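Local coordinates for adhesin (PDB 6VT2), which binds sialylated glycans through two tandem SigLec-like modules and so probably helps the streptococcus adhere to its host, at residues 341-344 and 348-351; 251-256 and 279-284; 137-142 and 156-161. One frame throughout, in Å; residues are numbered along the deposited sequence.

Interaction 1 of 3, residues 341-344 and 348-351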
loop_
_atom_site.group_PDB
_atom_site.type_symbol
_atom_site.label_atom_id
_atom_site.label_comp_id
_atom_site.label_asym_id
_atom_site.label_seq_id
_atom_site.Cartn_x
_atom_site.Cartn_y
_atom_site.Cartn_z
ATOM N N PRO A 341 46.318 51.014 8.891
ATOM C CA PRO A 341 45.378 50.191 8.090
ATOM C C PRO A 341 45.964 49.673 6.797
ATOM O O PRO A 341 45.418 48.740 6.227
ATOM C CB PRO A 341 44.213 51.143 7.824
ATOM C CG PRO A 341 44.329 52.188 8.970
ATOM C CD PRO A 341 45.787 52.358 9.210
ATOM N N GLN A 342 47.039 50.248 6.301
ATOM C CA GLN A 342 47.633 49.740 5.066
ATOM C C GLN A 342 48.622 48.614 5.314
ATOM O O GLN A 342 49.031 47.939 4.375
ATOM C CB GLN A 342 48.334 50.868 4.294
ATOM C CG GLN A 342 47.351 51.784 3.534
ATOM C CD GLN A 342 48.057 52.613 2.458
ATOM O OE1 GLN A 342 49.298 52.647 2.388
ATOM N NE2 GLN A 342 47.275 53.277 1.612
ATOM N N GLN A 343 49.006 48.380 6.558
ATOM C CA GLN A 343 49.946 47.313 6.850
ATOM C C GLN A 343 49.693 46.869 8.276
ATOM O O GLN A 343 50.194 47.472 9.242
ATOM C CB GLN A 343 51.389 47.750 6.664
ATOM C CG GLN A 343 52.391 46.671 6.978
ATOM C CD GLN A 343 52.224 45.477 6.032
ATOM O OE1 GLN A 343 52.554 45.582 4.856
ATOM N NE2 GLN A 343 51.689 44.367 6.541
ATOM N N LEU A 344 48.976 45.776 8.425
ATOM C CA LEU A 344 48.727 45.245 9.747
ATOM C C LEU A 344 49.991 44.573 10.244
ATOM O O LEU A 344 50.714 44.072 9.490
ATOM C CB LEU A 344 47.624 44.200 9.653
ATOM C CG LEU A 344 46.230 44.753 9.926
ATOM C CD1 LEU A 344 45.862 45.769 8.879
ATOM C CD2 LEU A 344 45.226 43.610 9.978
ATOM N N GLU A 348 48.076 42.036 14.905
ATOM C CA GLU A 348 46.756 42.438 14.464
ATOM C C GLU A 348 46.128 41.376 13.577
ATOM O O GLU A 348 44.939 41.086 13.700
ATOM C CB GLU A 348 46.856 43.776 13.760
ATOM C CG GLU A 348 47.089 44.981 14.731
ATOM C CD GLU A 348 47.728 46.179 14.028
ATOM O OE1 GLU A 348 47.861 47.250 14.693
ATOM O OE2 GLU A 348 48.022 46.121 12.808
ATOM N N LYS A 349 46.924 40.790 12.693
ATOM C CA LYS A 349 46.434 39.709 11.844
ATOM C C LYS A 349 45.994 38.531 12.684
ATOM O O LYS A 349 44.952 37.932 12.418
ATOM C CB LYS A 349 47.519 39.290 10.871
ATOM C CG LYS A 349 47.806 40.261 9.801
ATOM C CD LYS A 349 48.991 39.824 8.884
ATOM C CE LYS A 349 49.168 40.769 7.763
ATOM N NZ LYS A 349 50.314 40.364 6.948
ATOM N N THR A 350 46.786 38.153 13.668
ATOM C CA THR A 350 46.408 37.059 14.554
ATOM C C THR A 350 45.103 37.325 15.265
ATOM O O THR A 350 44.249 36.428 15.361
ATOM C CB THR A 350 47.535 36.830 15.558
ATOM O OG1 THR A 350 48.715 36.531 14.805
ATOM C CG2 THR A 350 47.221 35.673 16.425
ATOM N N ALA A 351 44.907 38.548 15.755
ATOM C CA ALA A 351 43.684 38.845 16.465
ATOM C C ALA A 351 42.488 38.758 15.539
ATOM O O ALA A 351 41.414 38.309 15.960
ATOM C CB ALA A 351 43.748 40.252 17.063
HETATM O O HOH W 1 49.124 48.262 11.883
HETATM O O HOH W 2 52.652 41.567 9.080
#
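Leu344 and Glu348 meet where the chain turns from a loop into helix 346-360 of the second Rib-like domain, and the glutamate OE2 accepts a hydrogen bond from the backbone N of Ser345, just ahead of the helix, as one half of a capping box would. Followed outward, its side chain begins against hydrocarbon, CB lying 4.0 Å from Leu344 CG. CG is set anti to the carbonyl carbon (chi1 -74°), and with the chain extended beyond it the carboxylate runs back over the incoming loop. There OE2 comes to 3.3 Å from Leu344 CA, while OE1 receives the backbone N of Leu339. Glutamate suits this place because its methylene lies against leucine and its two oxygens serve backbone N-H groups. Water 1 sits 2.6 Å from Glu348 OE2 and 3.0 Å from Gln343 O, although more acceptors surround it than it has protons to give. Leu344 is buried, touching Val338 and Val401 as well. The extended stem of Lys349 passes beside it, CG 3.9 Å from Leu344 CB, and carries NZ to Asn374 OD1. Gln343 NE2 also reaches that oxygen, which is thus shared by two donors. The same amide nitrogen gives a nearly straight bond to Leu344 O (3.1 Å, 173° at the hydrogen), with the acceptor lying in the plane of the Gln343 amide.

Interaction 2 of 3, residues 251-256 and 279-284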
loop_
_atom_site.group_PDB
_atom_site.type_symbol
_atom_site.label_atom_id
_atom_site.label_comp_id
_atom_site.label_asym_id
_atom_site.label_seq_id
_atom_site.Cartn_x
_atom_site.Cartn_y
_atom_site.Cartn_z
ATOM N N ASN A 251 30.511 4.376 -15.731
ATOM C CA ASN A 251 31.708 3.759 -15.217
ATOM C C ASN A 251 32.686 4.805 -14.732
ATOM O O ASN A 251 33.393 4.543 -13.775
ATOM C CB ASN A 251 32.293 2.841 -16.286
ATOM C CG ASN A 251 31.488 1.535 -16.400
ATOM O OD1 ASN A 251 31.406 0.769 -15.461
ATOM N ND2 ASN A 251 30.903 1.300 -17.549
ATOM N N THR A 252 32.700 6.000 -15.330
ATOM C CA THR A 252 33.508 7.098 -14.799
ATOM C C THR A 252 33.063 7.433 -13.397
ATOM O O THR A 252 33.894 7.580 -12.494
ATOM C CB THR A 252 33.405 8.313 -15.693
ATOM O OG1 THR A 252 33.969 8.003 -16.980
ATOM C CG2 THR A 252 34.167 9.501 -15.111
ATOM N N LEU A 253 31.767 7.543 -13.179
ATOM C CA LEU A 253 31.352 7.863 -11.816
ATOM C C LEU A 253 31.678 6.737 -10.860
ATOM O O LEU A 253 32.118 6.982 -9.723
ATOM C CB LEU A 253 29.864 8.176 -11.759
ATOM C CG LEU A 253 29.413 8.927 -10.530
ATOM C CD1 LEU A 253 29.850 10.358 -10.692
ATOM C CD2 LEU A 253 27.921 8.840 -10.298
ATOM N N LEU A 254 31.486 5.484 -11.278
ATOM C CA LEU A 254 31.921 4.392 -10.418
ATOM C C LEU A 254 33.397 4.528 -10.065
ATOM O O LEU A 254 33.812 4.216 -8.952
ATOM C CB LEU A 254 31.681 3.029 -11.067
ATOM C CG LEU A 254 30.227 2.656 -11.215
ATOM C CD1 LEU A 254 30.142 1.276 -11.860
ATOM C CD2 LEU A 254 29.501 2.663 -9.929
ATOM N N GLY A 255 34.194 4.952 -11.008
ATOM C CA GLY A 255 35.624 5.071 -10.818
ATOM C C GLY A 255 36.009 6.078 -9.773
ATOM O O GLY A 255 37.077 5.983 -9.169
ATOM N N LEU A 256 35.159 7.051 -9.565
ATOM C CA LEU A 256 35.372 8.021 -8.518
ATOM C C LEU A 256 34.962 7.507 -7.162
ATOM O O LEU A 256 35.125 8.234 -6.183
ATOM C CB LEU A 256 34.551 9.279 -8.787
ATOM C CG LEU A 256 34.886 10.080 -10.020
ATOM C CD1 LEU A 256 33.952 11.318 -10.108
ATOM C CD2 LEU A 256 36.320 10.480 -9.968
ATOM N N THR A 279 16.393 5.114 -6.926
ATOM C CA THR A 279 17.807 4.784 -7.080
ATOM C C THR A 279 18.563 5.910 -6.359
ATOM O O THR A 279 18.298 7.091 -6.614
ATOM C CB THR A 279 18.256 4.725 -8.532
ATOM O OG1 THR A 279 17.547 3.683 -9.256
ATOM C CG2 THR A 279 19.746 4.457 -8.596
ATOM N N THR A 280 19.443 5.557 -5.439
ATOM C CA THR A 280 20.274 6.539 -4.740
ATOM C C THR A 280 21.686 6.417 -5.252
ATOM O O THR A 280 22.231 5.317 -5.341
ATOM C CB THR A 280 20.242 6.314 -3.259
ATOM O OG1 THR A 280 18.895 6.518 -2.798
ATOM C CG2 THR A 280 21.093 7.328 -2.525
ATOM N N ILE A 281 22.215 7.534 -5.683
ATOM C CA ILE A 281 23.582 7.681 -6.123
ATOM C C ILE A 281 24.301 8.411 -5.016
ATOM O O ILE A 281 23.903 9.510 -4.655
ATOM C CB ILE A 281 23.657 8.459 -7.435
ATOM C CG1 ILE A 281 22.833 7.789 -8.551
ATOM C CG2 ILE A 281 25.086 8.589 -7.848
ATOM C CD1 ILE A 281 22.802 8.534 -9.840
ATOM N N ARG A 282 25.372 7.831 -4.514
ATOM C CA ARG A 282 26.132 8.400 -3.401
ATOM C C ARG A 282 27.598 8.476 -3.773
ATOM O O ARG A 282 28.189 7.497 -4.227
ATOM C CB ARG A 282 25.911 7.523 -2.214
ATOM C CG ARG A 282 26.740 7.943 -0.970
ATOM C CD ARG A 282 26.509 6.997 0.185
ATOM N NE ARG A 282 27.367 7.457 1.268
ATOM C CZ ARG A 282 27.381 6.935 2.486
ATOM N NH1 ARG A 282 28.213 7.473 3.397
ATOM N NH2 ARG A 282 26.580 5.881 2.786
ATOM N N GLY A 283 28.206 9.605 -3.480
ATOM C CA GLY A 283 29.631 9.679 -3.636
ATOM C C GLY A 283 30.138 11.085 -3.444
ATOM O O GLY A 283 29.370 12.003 -3.190
ATOM N N THR A 284 31.437 11.251 -3.691
ATOM C CA THR A 284 32.118 12.523 -3.566
ATOM C C THR A 284 32.833 12.839 -4.864
ATOM O O THR A 284 33.664 12.056 -5.313
ATOM C CB THR A 284 33.115 12.471 -2.422
ATOM O OG1 THR A 284 32.438 12.153 -1.199
ATOM C CG2 THR A 284 33.797 13.853 -2.206
HETATM O O HOH W 3 32.815 8.765 -4.037
HETATM O O HOH W 4 35.825 10.817 -4.111
#
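Leu253, on helix 244-255, packs against Ile281 of strand 277-283 inside the second SigLec-like domain, a sandwich of two beta sheets; the same helix carries Thr252 of the glycan pocket. The close part is purely apolar: Leu253 CD2 rests 3.8 Å from Ile281 CG2, and the two side chains cross at about a right angle and meet through one methyl each. Leu253 holds CG anti to its backbone nitrogen (chi1 -162°), which carries the branched end toward the strand; branched aliphatic residues suit both positions because both are buried. Toward the ends of the segments the packing gives way to water. Leu256 O and Thr284 O stand 4.2 Å apart, two acceptors that cannot bond each other directly, and water does the joining. Water 3 donates to Leu256 O and accepts from Thr284 N at 2.9 Å; water 4 donates to Thr284 O at 2.8 Å and only weakly to Leu256 O. Around this contact, strand 277-283 runs between strands 222-229 and 259-261, while the helix lies on the path from strand 235-239 to strand 259-261, an outermost strand of each sheet. Leu253 accordingly touches Phe260 in one sheet and Tyr297 and Phe299 in the other.

Interaction 3 of 3, residues 137-142 and 156-161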
loop_
_atom_site.group_PDB
_atom_site.type_symbol
_atom_site.label_atom_id
_atom_site.label_comp_id
_atom_site.label_asym_id
_atom_site.label_seq_id
_atom_site.Cartn_x
_atom_site.Cartn_y
_atom_site.Cartn_z
ATOM N N THR A 137 -7.561 -4.967 -9.086
ATOM C CA THR A 137 -6.752 -3.999 -9.805
ATOM C C THR A 137 -6.364 -4.656 -11.124
ATOM O O THR A 137 -6.009 -5.837 -11.136
ATOM C CB THR A 137 -5.505 -3.619 -9.008
ATOM O OG1 THR A 137 -4.703 -4.771 -8.724
ATOM C CG2 THR A 137 -5.879 -2.970 -7.663
ATOM N N LEU A 138 -6.320 -3.862 -12.184
ATOM C CA LEU A 138 -5.932 -4.311 -13.532
ATOM C C LEU A 138 -4.489 -4.819 -13.516
ATOM O O LEU A 138 -3.643 -4.239 -12.864
ATOM C CB LEU A 138 -6.060 -3.174 -14.534
ATOM C CG LEU A 138 -7.433 -3.060 -15.166
ATOM C CD1 LEU A 138 -7.558 -1.861 -16.083
ATOM C CD2 LEU A 138 -7.753 -4.338 -15.932
ATOM N N THR A 139 -4.244 -5.933 -14.152
ATOM C CA THR A 139 -2.887 -6.420 -14.320
ATOM C C THR A 139 -2.462 -6.045 -15.725
ATOM O O THR A 139 -3.173 -6.347 -16.681
ATOM C CB THR A 139 -2.787 -7.912 -14.091
ATOM O OG1 THR A 139 -3.090 -8.193 -12.714
ATOM C CG2 THR A 139 -1.431 -8.375 -14.390
ATOM N N TYR A 140 -1.343 -5.333 -15.859
ATOM C CA TYR A 140 -0.839 -4.979 -17.179
ATOM C C TYR A 140 0.121 -6.044 -17.662
ATOM O O TYR A 140 1.058 -6.406 -16.954
ATOM C CB TYR A 140 -0.147 -3.617 -17.134
ATOM C CG TYR A 140 -1.120 -2.492 -17.061
ATOM C CD1 TYR A 140 -1.702 -2.004 -18.210
ATOM C CD2 TYR A 140 -1.536 -1.965 -15.851
ATOM C CE1 TYR A 140 -2.611 -0.995 -18.185
ATOM C CE2 TYR A 140 -2.461 -0.948 -15.818
ATOM C CZ TYR A 140 -2.989 -0.464 -16.998
ATOM O OH TYR A 140 -3.922 0.551 -16.969
ATOM N N VAL A 141 -0.127 -6.574 -18.868
ATOM C CA VAL A 141 0.624 -7.705 -19.362
ATOM C C VAL A 141 1.155 -7.415 -20.757
ATOM O O VAL A 141 0.688 -6.517 -21.466
ATOM C CB VAL A 141 -0.248 -8.989 -19.372
ATOM C CG1 VAL A 141 -0.791 -9.261 -17.964
ATOM C CG2 VAL A 141 -1.380 -8.879 -20.328
ATOM N N GLN A 142 2.097 -8.273 -21.192
ATOM C CA GLN A 142 2.697 -8.011 -22.580
ATOM C C GLN A 142 1.685 -8.425 -23.621
ATOM O O GLN A 142 1.605 -7.730 -24.577
ATOM C CB GLN A 142 3.938 -8.887 -22.584
ATOM C CG GLN A 142 4.828 -8.596 -23.760
ATOM C CD GLN A 142 5.743 -9.760 -23.947
ATOM O OE1 GLN A 142 5.486 -10.631 -24.759
ATOM N NE2 GLN A 142 6.803 -9.801 -23.169
ATOM N N ILE A 156 -4.745 -13.816 -10.275
ATOM C CA ILE A 156 -5.350 -14.526 -9.148
ATOM C C ILE A 156 -5.059 -13.789 -7.860
ATOM O O ILE A 156 -5.932 -13.630 -6.993
ATOM C CB ILE A 156 -4.855 -15.977 -9.077
ATOM C CG1 ILE A 156 -5.341 -16.756 -10.285
ATOM C CG2 ILE A 156 -5.334 -16.635 -7.766
ATOM C CD1 ILE A 156 -4.848 -18.163 -10.337
ATOM N N ALA A 157 -3.818 -13.352 -7.695
ATOM C CA ALA A 157 -3.462 -12.647 -6.475
ATOM C C ALA A 157 -4.242 -11.355 -6.348
ATOM O O ALA A 157 -4.655 -10.963 -5.247
ATOM C CB ALA A 157 -1.965 -12.372 -6.475
ATOM N N ALA A 158 -4.426 -10.651 -7.465
ATOM C CA ALA A 158 -5.159 -9.394 -7.415
ATOM C C ALA A 158 -6.659 -9.636 -7.173
ATOM O O ALA A 158 -7.340 -8.821 -6.542
ATOM C CB ALA A 158 -4.977 -8.618 -8.708
ATOM N N VAL A 159 -7.206 -10.749 -7.633
ATOM C CA VAL A 159 -8.631 -11.099 -7.388
ATOM C C VAL A 159 -8.802 -11.488 -5.925
ATOM O O VAL A 159 -9.661 -10.939 -5.329
ATOM C CB VAL A 159 -9.136 -12.175 -8.357
ATOM C CG1 VAL A 159 -10.529 -12.614 -7.975
ATOM C CG2 VAL A 159 -9.153 -11.664 -9.795
ATOM N N LYS A 160 -7.900 -12.281 -5.381
ATOM C CA LYS A 160 -7.973 -12.727 -3.973
ATOM C C LYS A 160 -7.812 -11.485 -3.093
ATOM O O LYS A 160 -8.526 -11.334 -2.136
ATOM C CB LYS A 160 -6.917 -13.785 -3.672
ATOM C CG LYS A 160 -7.203 -15.195 -4.140
ATOM C CD LYS A 160 -6.622 -16.243 -3.242
ATOM C CE LYS A 160 -5.537 -17.069 -3.870
ATOM N NZ LYS A 160 -5.827 -18.531 -3.799
ATOM N N SER A 161 -6.925 -10.576 -3.453
ATOM C CA SER A 161 -6.661 -9.345 -2.667
ATOM C C SER A 161 -7.901 -8.458 -2.623
ATOM O O SER A 161 -8.198 -7.923 -1.594
ATOM C CB SER A 161 -5.468 -8.590 -3.181
ATOM O OG SER A 161 -5.613 -7.200 -2.977
HETATM O O HOH W 5 -6.714 -6.281 -6.635
#
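The backbones come nearest at Thr137 and Ala158, whose CA atoms are 6.1 Å apart, where the chain leading into strand 139-141 passes the second half of helix 149-162 in the first Rib-like domain. Ala158 points its methyl toward the other segment and supplies most of the contact. CB lies 3.8 Å from Thr137 O and 3.9 Å from Thr137 OG1, with Thr139 OG1 looser at 4.4 Å. A small side chain fits here, since the helix can approach the extended chain closely without a longer group intervening. Thr137 keeps OG1 between its backbone nitrogen and its carbonyl carbon (chi1 59°), which puts the hydroxyl beside the methyl and turns CG2 anti to the carbonyl carbon. Polar linkage comes from water 5, which accepts from Thr137 N at 2.9 Å and donates to Ala158 O at 2.6 Å, tying a backbone N-H before the strand to a carbonyl of the helix. Other neighbours extend the packing: Ala158 also touches Pro136, and Thr139 lies on Val155 nearly one turn earlier in the helix. The next residue, Val159, points away from the segment and packs on Tyr172, Val180 and Ile182. Strand 139-141 pairs in parallel with strand 198-200, Thr139 and Val141 both bonding to the backbone of Asp199, while Tyr140 touches Asp201 and Asn231, two residues of a calcium site. Chemically the contact is light: a methyl group set among threonine oxygens and no direct hydrogen bond across it. Helix and strand entrance are therefore joined at the surface by van der Waals contact and one bridging water, whose two bonds both use main-chain atoms and so depend little on side-chain identity.

Overall arrangement
The three contacts follow one another along an elongated chain, in the order interaction 3, interaction 2, interaction 1, each in a different domain. Interactions 1 and 3 occupy the two Rib-like domains and both involve the long helix of their domain, yet their centres are 77 Å apart. Interaction 2 lies in the SigLec-like domain between them, its centre 37 Å from that of interaction 3 and 45 Å from that of interaction 1; no two of them touch. Interaction 2 alone borders a glycan pocket: Thr252 touches the bound sialic acid, and the side chain of Leu256 is about 7 Å from it. Interaction 3 belongs to the module joining the two glycan-binding domains.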